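Long-range contacts in EmrA (PDB 4TKO), which serves as the periplasmic adaptor of a major facilitator superfamily multidrug efflux pump and probably takes part in exporting xenobiotics across the membrane: residues I5-T10 with E343-R348; F25-K30 with A49-T54; V15-L20 with E254-E259. All coordinates share one frame; numbering follows the deposited sequence.

Interaction 1: residues I5-T10 with E343-R348; sequences IEYAIT and EVEIRR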
ATOM      1  N   ILE A   5      49.007  -6.659  53.245  1.00 71.34           N
ATOM      2  CA  ILE A   5      49.904  -6.607  52.092  1.00 72.64           C
ATOM      3  C   ILE A   5      49.463  -7.588  51.018  1.00 67.18           C
ATOM      4  O   ILE A   5      50.106  -7.710  49.977  1.00 61.86           O
ATOM      5  CB  ILE A   5      51.377  -6.902  52.475  1.00 87.36           C
ATOM      6  CG1 ILE A   5      51.459  -7.972  53.568  1.00 74.10           C
ATOM      7  CG2 ILE A   5      52.082  -5.619  52.900  1.00100.78           C
ATOM      8  CD1 ILE A   5      51.088  -9.369  53.097  1.00 62.51           C
ATOM      9  N   GLU A   6      48.370  -8.299  51.286  1.00 72.37           N
ATOM     10  CA  GLU A   6      47.751  -9.143  50.272  1.00 69.30           C
ATOM     11  C   GLU A   6      46.864  -8.277  49.383  1.00 59.12           C
ATOM     12  O   GLU A   6      46.563  -8.650  48.255  1.00 45.68           O
ATOM     13  CB  GLU A   6      46.920 -10.275  50.899  1.00 66.58           C
ATOM     14  CG  GLU A   6      47.698 -11.325  51.688  1.00 69.20           C
ATOM     15  CD  GLU A   6      47.701 -11.072  53.196  1.00 75.22           C
ATOM     16  OE1 GLU A   6      47.415  -9.929  53.626  1.00 69.51           O
ATOM     17  OE2 GLU A   6      47.995 -12.025  53.952  1.00 77.51           O
ATOM     18  N   TYR A   7      46.439  -7.124  49.900  1.00 40.89           N
ATOM     19  CA  TYR A   7      45.464  -6.299  49.195  1.00 52.47           C
ATOM     20  C   TYR A   7      45.839  -4.826  49.054  1.00 50.08           C
ATOM     21  O   TYR A   7      46.071  -4.120  50.044  1.00 41.51           O
ATOM     22  CB  TYR A   7      44.095  -6.390  49.884  1.00 49.62           C
ATOM     23  CG  TYR A   7      43.405  -7.709  49.667  1.00 52.72           C
ATOM     24  CD1 TYR A   7      42.672  -7.944  48.512  1.00 52.60           C
ATOM     25  CD2 TYR A   7      43.494  -8.728  50.610  1.00 53.65           C
ATOM     26  CE1 TYR A   7      42.038  -9.153  48.302  1.00 45.63           C
ATOM     27  CE2 TYR A   7      42.866  -9.939  50.406  1.00 53.45           C
ATOM     28  CZ  TYR A   7      42.138 -10.142  49.249  1.00 45.06           C
ATOM     29  OH  TYR A   7      41.512 -11.341  49.032  1.00 58.90           O
ATOM     30  N   ALA A   8      45.866  -4.366  47.803  1.00 48.73           N
ATOM     31  CA  ALA A   8      45.892  -2.933  47.531  1.00 44.75           C
ATOM     32  C   ALA A   8      44.496  -2.409  47.775  1.00 33.06           C
ATOM     33  O   ALA A   8      43.536  -2.898  47.184  1.00 48.35           O
ATOM     34  CB  ALA A   8      46.340  -2.646  46.120  1.00 38.09           C
ATOM     35  N   ILE A   9      44.378  -1.464  48.690  1.00 27.00           N
ATOM     36  CA  ILE A   9      43.104  -0.859  49.002  1.00 34.00           C
ATOM     37  C   ILE A   9      43.129   0.603  48.546  1.00 46.45           C
ATOM     38  O   ILE A   9      44.137   1.281  48.692  1.00 54.33           O
ATOM     39  CB  ILE A   9      42.801  -0.939  50.508  1.00 34.60           C
ATOM     40  CG1 ILE A   9      41.395  -0.436  50.807  1.00 57.35           C
ATOM     41  CG2 ILE A   9      43.784  -0.088  51.281  1.00 47.26           C
ATOM     42  CD1 ILE A   9      40.926  -0.767  52.207  1.00 78.41           C
ATOM     43  N   THR A  10      42.025   1.081  47.987  1.00 47.34           N
ATOM     44  CA  THR A  10      41.906   2.484  47.608  1.00 41.43           C
ATOM     45  C   THR A  10      40.462   2.963  47.679  1.00 44.54           C
ATOM     46  O   THR A  10      39.529   2.167  47.581  1.00 53.83           O
ATOM     47  CB  THR A  10      42.438   2.744  46.191  1.00 46.22           C
ATOM     48  OG1 THR A  10      41.983   4.030  45.756  1.00 52.31           O
ATOM     49  CG2 THR A  10      41.925   1.705  45.224  1.00 48.17           C
ATOM     50  N   GLU A 343      34.929   1.841  47.926  1.00 39.55           N
ATOM     51  CA  GLU A 343      36.224   1.352  48.370  1.00 34.36           C
ATOM     52  C   GLU A 343      36.532   0.112  47.588  1.00 32.72           C
ATOM     53  O   GLU A 343      35.611  -0.652  47.279  1.00 35.36           O
ATOM     54  CB  GLU A 343      36.199   1.067  49.862  1.00 34.16           C
ATOM     55  CG  GLU A 343      37.548   0.848  50.497  1.00 63.98           C
ATOM     56  CD  GLU A 343      37.472   0.921  52.018  1.00 89.40           C
ATOM     57  OE1 GLU A 343      37.562   2.051  52.553  1.00 88.11           O
ATOM     58  OE2 GLU A 343      37.311  -0.141  52.670  1.00 78.30           O
ATOM     59  N   VAL A 344      37.805  -0.090  47.253  1.00 23.07           N
ATOM     60  CA  VAL A 344      38.178  -1.224  46.419  1.00 25.32           C
ATOM     61  C   VAL A 344      39.432  -1.906  46.903  1.00 35.60           C
ATOM     62  O   VAL A 344      40.384  -1.242  47.282  1.00 37.54           O
ATOM     63  CB  VAL A 344      38.378  -0.812  44.954  1.00 26.48           C
ATOM     64  CG1 VAL A 344      39.147  -1.881  44.185  1.00 37.12           C
ATOM     65  CG2 VAL A 344      37.052  -0.610  44.303  1.00 41.84           C
ATOM     66  N   GLU A 345      39.420  -3.238  46.897  1.00 35.99           N
ATOM     67  CA  GLU A 345      40.580  -4.014  47.315  1.00 35.23           C
ATOM     68  C   GLU A 345      41.036  -4.896  46.175  1.00 36.81           C
ATOM     69  O   GLU A 345      40.251  -5.688  45.648  1.00 49.88           O
ATOM     70  CB  GLU A 345      40.261  -4.857  48.552  1.00 38.28           C
ATOM     71  CG  GLU A 345      39.949  -4.013  49.791  1.00 50.99           C
ATOM     72  CD  GLU A 345      39.796  -4.844  51.059  1.00 56.84           C
ATOM     73  OE1 GLU A 345      39.991  -6.071  50.980  1.00 68.02           O
ATOM     74  OE2 GLU A 345      39.486  -4.271  52.131  1.00 59.37           O
ATOM     75  N   ILE A 346      42.293  -4.764  45.769  1.00 38.54           N
ATOM     76  CA  ILE A 346      42.800  -5.634  44.708  1.00 42.12           C
ATOM     77  C   ILE A 346      43.838  -6.608  45.254  1.00 41.84           C
ATOM     78  O   ILE A 346      44.660  -6.261  46.103  1.00 53.58           O
ATOM     79  CB  ILE A 346      43.409  -4.838  43.553  1.00 43.65           C
ATOM     80  CG1 ILE A 346      42.500  -3.676  43.168  1.00 54.08           C
ATOM     81  CG2 ILE A 346      43.595  -5.728  42.355  1.00 42.31           C
ATOM     82  CD1 ILE A 346      43.030  -2.853  42.003  1.00 31.89           C
ATOM     83  N   ARG A 347      43.815  -7.806  44.733  1.00 40.77           N
ATOM     84  CA  ARG A 347      44.698  -8.846  45.177  1.00 53.60           C
ATOM     85  C   ARG A 347      46.077  -8.793  44.550  1.00 47.85           C
ATOM     86  O   ARG A 347      46.239  -8.880  43.360  1.00 48.97           O
ATOM     87  CB  ARG A 347      44.044 -10.183  44.906  1.00 41.09           C
ATOM     88  CG  ARG A 347      44.870 -11.380  45.284  1.00 61.00           C
ATOM     89  CD  ARG A 347      45.281 -11.365  46.738  1.00 53.81           C
ATOM     90  NE  ARG A 347      44.912 -12.600  47.390  1.00 68.00           N
ATOM     91  CZ  ARG A 347      45.731 -13.356  48.091  1.00 67.55           C
ATOM     92  NH1 ARG A 347      46.985 -13.005  48.246  1.00 57.56           N
ATOM     93  NH2 ARG A 347      45.280 -14.464  48.637  1.00 73.06           N
ATOM     94  N   ARG A 348      47.092  -8.647  45.397  1.00 52.84           N
ATOM     95  CA  ARG A 348      48.479  -8.704  44.951  1.00 54.13           C
ATOM     96  C   ARG A 348      48.929 -10.145  44.689  1.00 62.21           C
ATOM     97  O   ARG A 348      48.249 -11.095  45.064  1.00 63.74           O
ATOM     98  CB  ARG A 348      49.392  -8.049  45.979  1.00 44.95           C
ATOM     99  CG  ARG A 348      49.213  -6.558  46.090  1.00 46.78           C
ATOM    100  CD  ARG A 348      50.344  -5.962  46.896  1.00 45.74           C
ATOM    101  NE  ARG A 348      50.286  -4.509  46.964  1.00 55.93           N
ATOM    102  CZ  ARG A 348      49.786  -3.837  47.998  1.00 64.48           C
ATOM    103  NH1 ARG A 348      49.305  -4.504  49.042  1.00 54.68           N
ATOM    104  NH2 ARG A 348      49.769  -2.507  47.987  1.00 61.43           N
TER

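Interaction 2: residues F25-K30 with A49-T54; sequences FRVSGK and AKLDPT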
ATOM      1  N   PHE A  25      13.744  11.298  19.527  1.00 24.04           N
ATOM      2  CA  PHE A  25      12.471  11.135  18.825  1.00 25.61           C
ATOM      3  C   PHE A  25      12.749  11.129  17.316  1.00 24.19           C
ATOM      4  O   PHE A  25      13.691  11.794  16.855  1.00 21.09           O
ATOM      5  CB  PHE A  25      11.490  12.266  19.179  1.00 23.24           C
ATOM      6  CG  PHE A  25      11.078  12.305  20.637  1.00 21.62           C
ATOM      7  CD1 PHE A  25      11.868  12.942  21.575  1.00 28.02           C
ATOM      8  CD2 PHE A  25       9.879  11.730  21.060  1.00 24.09           C
ATOM      9  CE1 PHE A  25      11.495  12.982  22.919  1.00 25.10           C
ATOM     10  CE2 PHE A  25       9.496  11.771  22.387  1.00 28.04           C
ATOM     11  CZ  PHE A  25      10.304  12.398  23.318  1.00 34.27           C
ATOM     12  N   ARG A  26      11.951  10.384  16.551  1.00 33.51           N
ATOM     13  CA  ARG A  26      12.127  10.344  15.098  1.00 24.46           C
ATOM     14  C   ARG A  26      11.383  11.500  14.444  1.00 22.84           C
ATOM     15  O   ARG A  26      11.515  11.750  13.253  1.00 42.94           O
ATOM     16  CB  ARG A  26      11.672   9.003  14.525  1.00 25.01           C
ATOM     17  CG  ARG A  26      12.317   7.784  15.213  1.00 28.71           C
ATOM     18  CD  ARG A  26      11.883   6.477  14.585  1.00 29.28           C
ATOM     19  NE  ARG A  26      11.984   6.526  13.128  1.00 72.03           N
ATOM     20  CZ  ARG A  26      11.029   6.115  12.294  1.00 82.08           C
ATOM     21  NH1 ARG A  26       9.899   5.607  12.770  1.00 67.26           N
ATOM     22  NH2 ARG A  26      11.203   6.201  10.981  1.00 88.31           N
ATOM     23  N   VAL A  27      10.626  12.231  15.245  1.00 29.91           N
ATOM     24  CA  VAL A  27       9.987  13.460  14.796  1.00 33.53           C
ATOM     25  C   VAL A  27      10.283  14.586  15.789  1.00 33.93           C
ATOM     26  O   VAL A  27      10.693  14.339  16.934  1.00 34.05           O
ATOM     27  CB  VAL A  27       8.442  13.299  14.649  1.00 28.75           C
ATOM     28  CG1 VAL A  27       8.107  12.276  13.597  1.00 27.47           C
ATOM     29  CG2 VAL A  27       7.818  12.909  15.967  1.00 30.89           C
ATOM     30  N   SER A  28      10.055  15.821  15.363  1.00 25.24           N
ATOM     31  CA  SER A  28      10.204  16.949  16.260  1.00 28.17           C
ATOM     32  C   SER A  28       8.879  17.255  16.954  1.00 25.98           C
ATOM     33  O   SER A  28       7.827  16.788  16.533  1.00 32.83           O
ATOM     34  CB  SER A  28      10.708  18.180  15.502  1.00 36.41           C
ATOM     35  OG  SER A  28       9.735  18.637  14.587  1.00 40.26           O
ATOM     36  N   GLY A  29       8.939  18.042  18.021  1.00 19.81           N
ATOM     37  CA  GLY A  29       7.740  18.385  18.746  1.00 22.97           C
ATOM     38  C   GLY A  29       8.038  18.942  20.113  1.00 28.91           C
ATOM     39  O   GLY A  29       9.201  19.125  20.455  1.00 31.19           O
ATOM     40  N   LYS A  30       6.983  19.216  20.881  1.00 32.97           N
ATOM     41  CA  LYS A  30       7.089  19.784  22.226  1.00 23.01           C
ATOM     42  C   LYS A  30       6.957  18.686  23.259  1.00 30.88           C
ATOM     43  O   LYS A  30       5.948  17.970  23.281  1.00 35.69           O
ATOM     44  CB  LYS A  30       6.004  20.851  22.468  1.00 17.93           C
ATOM     45  CG  LYS A  30       6.143  21.575  23.797  1.00 36.07           C
ATOM     46  CD  LYS A  30       5.040  22.583  24.059  1.00 34.48           C
ATOM     47  CE  LYS A  30       5.603  23.898  24.575  1.00 41.90           C
ATOM     48  NZ  LYS A  30       5.926  24.807  23.414  1.00 61.23           N
ATOM     49  N   ALA A  49       9.380   9.141  27.480  1.00 24.65           N
ATOM     50  CA  ALA A  49       8.885  10.505  27.354  1.00 22.34           C
ATOM     51  C   ALA A  49       7.917  10.621  26.199  1.00 35.77           C
ATOM     52  O   ALA A  49       7.791   9.698  25.405  1.00 32.66           O
ATOM     53  CB  ALA A  49      10.019  11.443  27.168  1.00 21.77           C
ATOM     54  N   LYS A  50       7.240  11.758  26.082  1.00 30.01           N
ATOM     55  CA  LYS A  50       6.186  11.864  25.088  1.00 32.89           C
ATOM     56  C   LYS A  50       6.065  13.281  24.556  1.00 31.63           C
ATOM     57  O   LYS A  50       6.222  14.245  25.306  1.00 33.84           O
ATOM     58  CB  LYS A  50       4.863  11.387  25.700  1.00 39.05           C
ATOM     59  CG  LYS A  50       3.631  11.655  24.879  1.00 45.12           C
ATOM     60  CD  LYS A  50       2.478  12.080  25.789  1.00 42.82           C
ATOM     61  CE  LYS A  50       1.160  11.460  25.339  1.00 57.59           C
ATOM     62  NZ  LYS A  50       1.118   9.996  25.637  1.00 62.82           N
ATOM     63  N   LEU A  51       5.807  13.403  23.256  1.00 26.79           N
ATOM     64  CA  LEU A  51       5.596  14.706  22.632  1.00 28.16           C
ATOM     65  C   LEU A  51       4.105  15.004  22.457  1.00 38.83           C
ATOM     66  O   LEU A  51       3.271  14.104  22.436  1.00 44.64           O
ATOM     67  CB  LEU A  51       6.298  14.774  21.285  1.00 31.11           C
ATOM     68  CG  LEU A  51       7.825  14.547  21.239  1.00 36.86           C
ATOM     69  CD1 LEU A  51       8.363  14.652  19.815  1.00 16.23           C
ATOM     70  CD2 LEU A  51       8.566  15.520  22.146  1.00 35.89           C
ATOM     71  N   ASP A  52       3.769  16.280  22.355  1.00 41.92           N
ATOM     72  CA  ASP A  52       2.412  16.697  22.021  1.00 38.68           C
ATOM     73  C   ASP A  52       2.084  16.339  20.563  1.00 39.39           C
ATOM     74  O   ASP A  52       2.720  16.851  19.644  1.00 56.91           O
ATOM     75  CB  ASP A  52       2.271  18.202  22.252  1.00 35.87           C
ATOM     76  CG  ASP A  52       0.900  18.740  21.861  1.00 48.72           C
ATOM     77  OD1 ASP A  52      -0.072  17.954  21.864  1.00 52.49           O
ATOM     78  OD2 ASP A  52       0.797  19.962  21.577  1.00 55.62           O
ATOM     79  N   PRO A  53       1.088  15.472  20.341  1.00 36.83           N
ATOM     80  CA  PRO A  53       0.862  14.950  18.988  1.00 50.42           C
ATOM     81  C   PRO A  53      -0.182  15.685  18.152  1.00 50.38           C
ATOM     82  O   PRO A  53      -0.397  15.287  17.015  1.00 52.29           O
ATOM     83  CB  PRO A  53       0.368  13.537  19.265  1.00 30.96           C
ATOM     84  CG  PRO A  53      -0.450  13.709  20.514  1.00 29.18           C
ATOM     85  CD  PRO A  53       0.181  14.842  21.311  1.00 29.48           C
ATOM     86  N   THR A  54      -0.830  16.707  18.697  1.00 50.22           N
ATOM     87  CA  THR A  54      -2.002  17.262  18.044  1.00 48.18           C
ATOM     88  C   THR A  54      -1.716  17.604  16.577  1.00 51.08           C
ATOM     89  O   THR A  54      -2.487  17.247  15.688  1.00 60.28           O
ATOM     90  CB  THR A  54      -2.541  18.505  18.799  1.00 50.90           C
ATOM     91  OG1 THR A  54      -1.476  19.412  19.085  1.00 63.58           O
ATOM     92  CG2 THR A  54      -3.171  18.081  20.101  1.00 45.17           C
TER

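Interaction 3: residues V15-L20 with E254-E259; sequences VKADEL and ESFYVE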
ATOM      1  N   VAL A  15      32.538   4.364  39.243  1.00 27.69           N
ATOM      2  CA  VAL A  15      31.767   3.514  38.349  1.00 28.62           C
ATOM      3  C   VAL A  15      31.615   4.231  36.996  1.00 32.23           C
ATOM      4  O   VAL A  15      31.101   5.362  36.896  1.00 27.67           O
ATOM      5  CB  VAL A  15      30.388   3.154  38.967  1.00 32.63           C
ATOM      6  CG1 VAL A  15      29.561   2.354  38.014  1.00 26.01           C
ATOM      7  CG2 VAL A  15      30.576   2.367  40.247  1.00 29.56           C
ATOM      8  N   LYS A  16      32.075   3.571  35.939  1.00 23.33           N
ATOM      9  CA  LYS A  16      32.025   4.162  34.605  1.00 26.51           C
ATOM     10  C   LYS A  16      31.313   3.259  33.605  1.00 34.16           C
ATOM     11  O   LYS A  16      31.079   2.080  33.869  1.00 28.24           O
ATOM     12  CB  LYS A  16      33.438   4.482  34.111  1.00 23.17           C
ATOM     13  CG  LYS A  16      34.217   5.398  35.043  1.00 35.26           C
ATOM     14  CD  LYS A  16      35.286   6.184  34.298  1.00 26.65           C
ATOM     15  CE  LYS A  16      34.667   7.198  33.349  1.00 56.64           C
ATOM     16  NZ  LYS A  16      35.705   8.005  32.650  1.00 51.00           N
ATOM     17  N   ALA A  17      30.969   3.826  32.452  1.00 54.91           N
ATOM     18  CA  ALA A  17      30.261   3.091  31.411  1.00 45.65           C
ATOM     19  C   ALA A  17      30.961   3.233  30.064  1.00 47.13           C
ATOM     20  O   ALA A  17      31.107   4.339  29.544  1.00 41.29           O
ATOM     21  CB  ALA A  17      28.819   3.571  31.312  1.00 30.13           C
ATOM     22  N   ASP A  18      31.393   2.106  29.507  1.00 58.74           N
ATOM     23  CA  ASP A  18      32.051   2.100  28.206  1.00 84.39           C
ATOM     24  C   ASP A  18      31.089   2.492  27.089  1.00 89.82           C
ATOM     25  O   ASP A  18      31.283   3.507  26.419  1.00 97.97           O
ATOM     26  CB  ASP A  18      32.659   0.725  27.915  1.00 54.44           C
ATOM     27  CG  ASP A  18      34.133   0.653  28.260  1.00 87.75           C
ATOM     28  OD1 ASP A  18      34.810   1.702  28.195  1.00 87.21           O
ATOM     29  OD2 ASP A  18      34.615  -0.451  28.592  1.00 91.53           O
ATOM     30  N   GLU A  19      30.049   1.688  26.894  1.00 63.65           N
ATOM     31  CA  GLU A  19      29.115   1.909  25.795  1.00 68.55           C
ATOM     32  C   GLU A  19      27.725   2.340  26.248  1.00 53.67           C
ATOM     33  O   GLU A  19      26.939   1.523  26.725  1.00 51.62           O
ATOM     34  CB  GLU A  19      28.993   0.644  24.945  1.00 68.61           C
ATOM     35  CG  GLU A  19      30.271   0.255  24.231  1.00110.97           C
ATOM     36  CD  GLU A  19      30.776   1.349  23.311  1.00132.91           C
ATOM     37  OE1 GLU A  19      29.945   2.127  22.795  1.00122.70           O
ATOM     38  OE2 GLU A  19      32.006   1.437  23.111  1.00138.91           O
ATOM     39  N   LEU A  20      27.423   3.624  26.081  1.00 44.10           N
ATOM     40  CA  LEU A  20      26.065   4.115  26.275  1.00 46.23           C
ATOM     41  C   LEU A  20      25.481   4.554  24.932  1.00 42.22           C
ATOM     42  O   LEU A  20      26.211   4.719  23.954  1.00 31.03           O
ATOM     43  CB  LEU A  20      26.033   5.261  27.288  1.00 35.51           C
ATOM     44  CG  LEU A  20      26.847   6.526  27.009  1.00 36.79           C
ATOM     45  CD1 LEU A  20      26.229   7.356  25.894  1.00 49.18           C
ATOM     46  CD2 LEU A  20      26.966   7.345  28.281  1.00 41.00           C
ATOM     47  N   GLU A 254      25.665  -4.368  31.107  1.00 31.30           N
ATOM     48  CA  GLU A 254      26.887  -5.134  30.869  1.00 29.35           C
ATOM     49  C   GLU A 254      28.065  -4.215  30.548  1.00 39.03           C
ATOM     50  O   GLU A 254      29.211  -4.647  30.588  1.00 40.34           O
ATOM     51  CB  GLU A 254      26.684  -6.150  29.732  1.00 29.72           C
ATOM     52  CG  GLU A 254      25.586  -7.178  30.036  1.00 47.26           C
ATOM     53  CD  GLU A 254      25.153  -8.011  28.833  1.00 70.03           C
ATOM     54  OE1 GLU A 254      24.200  -7.602  28.126  1.00 80.29           O
ATOM     55  OE2 GLU A 254      25.746  -9.090  28.610  1.00 71.25           O
ATOM     56  N   SER A 255      27.781  -2.944  30.248  1.00 37.34           N
ATOM     57  CA  SER A 255      28.819  -1.976  29.881  1.00 26.86           C
ATOM     58  C   SER A 255      29.611  -1.501  31.090  1.00 43.97           C
ATOM     59  O   SER A 255      30.771  -1.112  30.964  1.00 45.73           O
ATOM     60  CB  SER A 255      28.214  -0.758  29.175  1.00 28.43           C
ATOM     61  OG  SER A 255      27.670  -1.124  27.928  1.00 54.86           O
ATOM     62  N   PHE A 256      28.977  -1.525  32.258  1.00 33.24           N
ATOM     63  CA  PHE A 256      29.592  -1.015  33.475  1.00 31.95           C
ATOM     64  C   PHE A 256      30.918  -1.685  33.888  1.00 34.36           C
ATOM     65  O   PHE A 256      31.093  -2.921  33.816  1.00 31.40           O
ATOM     66  CB  PHE A 256      28.618  -1.146  34.640  1.00 31.30           C
ATOM     67  CG  PHE A 256      27.486  -0.173  34.613  1.00 25.47           C
ATOM     68  CD1 PHE A 256      27.725   1.195  34.617  1.00 24.50           C
ATOM     69  CD2 PHE A 256      26.171  -0.624  34.631  1.00 25.18           C
ATOM     70  CE1 PHE A 256      26.666   2.112  34.622  1.00 21.74           C
ATOM     71  CE2 PHE A 256      25.114   0.280  34.648  1.00 30.97           C
ATOM     72  CZ  PHE A 256      25.363   1.655  34.638  1.00 21.79           C
ATOM     73  N   TYR A 257      31.842  -0.841  34.337  1.00 23.74           N
ATOM     74  CA  TYR A 257      33.064  -1.287  34.979  1.00 29.60           C
ATOM     75  C   TYR A 257      33.434  -0.304  36.065  1.00 33.85           C
ATOM     76  O   TYR A 257      32.852   0.784  36.172  1.00 33.83           O
ATOM     77  CB  TYR A 257      34.215  -1.426  33.989  1.00 23.47           C
ATOM     78  CG  TYR A 257      34.637  -0.129  33.347  1.00 41.60           C
ATOM     79  CD1 TYR A 257      33.869   0.442  32.347  1.00 34.70           C
ATOM     80  CD2 TYR A 257      35.815   0.515  33.718  1.00 39.10           C
ATOM     81  CE1 TYR A 257      34.242   1.607  31.741  1.00 33.85           C
ATOM     82  CE2 TYR A 257      36.198   1.700  33.107  1.00 34.84           C
ATOM     83  CZ  TYR A 257      35.400   2.238  32.116  1.00 43.44           C
ATOM     84  OH  TYR A 257      35.738   3.410  31.482  1.00 55.18           O
ATOM     85  N   VAL A 258      34.397  -0.693  36.889  1.00 37.44           N
ATOM     86  CA  VAL A 258      34.866   0.204  37.925  1.00 33.16           C
ATOM     87  C   VAL A 258      36.235   0.685  37.533  1.00 34.21           C
ATOM     88  O   VAL A 258      37.061  -0.098  37.030  1.00 39.35           O
ATOM     89  CB  VAL A 258      34.903  -0.472  39.293  1.00 33.36           C
ATOM     90  CG1 VAL A 258      35.565   0.435  40.312  1.00 27.29           C
ATOM     91  CG2 VAL A 258      33.492  -0.830  39.720  1.00 25.68           C
ATOM     92  N   GLU A 259      36.448   1.985  37.703  1.00 28.95           N
ATOM     93  CA  GLU A 259      37.739   2.574  37.419  1.00 34.43           C
ATOM     94  C   GLU A 259      38.357   3.018  38.723  1.00 25.50           C
ATOM     95  O   GLU A 259      37.756   3.760  39.514  1.00 25.84           O
ATOM     96  CB  GLU A 259      37.619   3.745  36.449  1.00 37.41           C
ATOM     97  CG  GLU A 259      38.971   4.335  36.021  1.00 49.33           C
ATOM     98  CD  GLU A 259      38.887   5.812  35.604  1.00 64.19           C
ATOM     99  OE1 GLU A 259      39.602   6.206  34.655  1.00 69.53           O
ATOM    100  OE2 GLU A 259      38.115   6.583  36.225  1.00 57.43           O
TER

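Interaction 1: residues I5-T10 with E343-R348
Strands 7-10 and 343-347 pair antiparallel, and they bring the two ends of the chain together in the beta-barrel. The axes of these short segments come within 4.4 Å. A8 and I346 form one hydrogen-bonded pair, with A8 N to I346 O at 2.8 Å and I346 N to A8 O at 2.7 Å. T10 and V344 form the next such pair, again with two bonds. R348 N extends the ladder past the strand, giving to E6 O at 2.9 Å.

Y7, I9, E345 and R347 share one face of the sheet. The Y7 ring sits between two neighbours on that face. R347 CD lies over one side of the ring, toward its rim, and E345 OE1 over the other. E345 CG runs alongside I9 CG1 at 4.0 Å. I9 has an extended chain, with both torsions near 180° (chi1 -174°), and its CD1 ends beside the carboxylates of E343 and E345. On the other face, A8, T10, V344 and I346 are buried, and T10, V344 and I346 pack on strand 256-263.

R348 has an extended chain that reaches back over the N-terminal segment. Its guanidinium lays one face over A8 N, and NH1 makes a weak bond to I5 O at 3.4 Å. Strand 342-347 also pairs with 275-280, as expected in the closed antiparallel beta-barrel of membrane fusion proteins.

Interaction 2: residues F25-K30 with A49-T54
F25 and L51 each turn CG anti to the carbonyl carbon (chi1 -63° and -59°), and this brings the leucine branch over the phenyl ring. L51 CG sits above one face, 3.7 Å from the centroid of the F25 ring, in a CH-pi contact. It is offset toward the rim, nearest to CE2. Both methyls spread over the same ring. L51 CD1 reaches F25 CD2 at 3.5 Å, and L51 CD2 approaches F25 CZ at 3.8 Å. At the ring's edge, F25 CZ meets A49 CB at 4.0 Å. The aromatic group is thus touched on a face by one residue of strand 47-51 and at its edge by another. V241 of strand 240-241 also packs against both F25 and L51.

These segments belong to the barrel-sandwich hybrid, the lipoyl-like domain of membrane fusion proteins. Here strand 29-34 lies between strands 47-51 and 240-241 in a four-stranded antiparallel sheet. A backbone bond joins the segments near the start of strand 29-34: D52 N gives to K30 O at 2.9 Å, nearly straight, with an angle of 162° at the hydrogen. L51 CA adds a CA-H...O contact to the same K30 oxygen at 3.3 Å.

L51 CD1 also lies against the backbone of the loop that leads into the strand, close to V27 O and G29 N. V27 CG2 approaches that methyl more loosely, at 4.3 Å. After D52 the chain turns into helix 54-68, and the D52 carboxylate accepts a weak capping bond from T54 N.

Interaction 3: residues V15-L20 with E254-E259
K16 and Y257 form the hydrogen-bonded pair of a strongly twisted antiparallel ladder, whose short strands run at 134° to each other. K16 N gives to Y257 O at 2.9 Å, and Y257 N returns a bond to K16 O at 3.1 Å. V15 with V258 and A17 with F256 are the non-hydrogen-bonded pairs on either side.

On the K16 face, Y257 has CG between its backbone N and carbonyl carbon (chi1 64°), which swings the ring across to the neighbouring strand. K16 CB lies over one face of that ring, closest to CZ at 3.6 Å. The D18 side chain crosses that of Y257 at about a right angle, but its carboxylate plane is tilted only 30° from the ring, with OD1 near CE1; D18 is poorly ordered. K16 CD rests against E259 OE2 at 3.4 Å.

The other face is apolar. V15 CG1 reaches F256 CD1 at 4.0 Å, and A17 CB approaches F256 CE1 at 4.2 Å. V251, L336 and V338 also pack on F256.

K325 makes a salt bridge to D18 and a cation-pi contact with Y257. K16 NZ stays 4.5 Å from E259 OE2, beyond a salt bridge, so any attraction between them is probably only diffuse.

Interactions 1 and 3 use the same long strand, 7-24, at different points along it. Their centres are about 21 Å apart, and their nearest atoms about 4 Å. Strand 342-347 pairs with it in interaction 1, and strand 256-263 in interaction 3, within one curled sheet. Interaction 2 lies in the next part of the molecule, toward the long helical hairpin. Its centre is about 30 Å from that of interaction 3 and about 50 Å from that of interaction 1. Along the chain the three are nested: interaction 1 encloses interaction 3, which encloses interaction 2. A bound magnesium ion lies about 4 Å from the side chain of E343 in interaction 1.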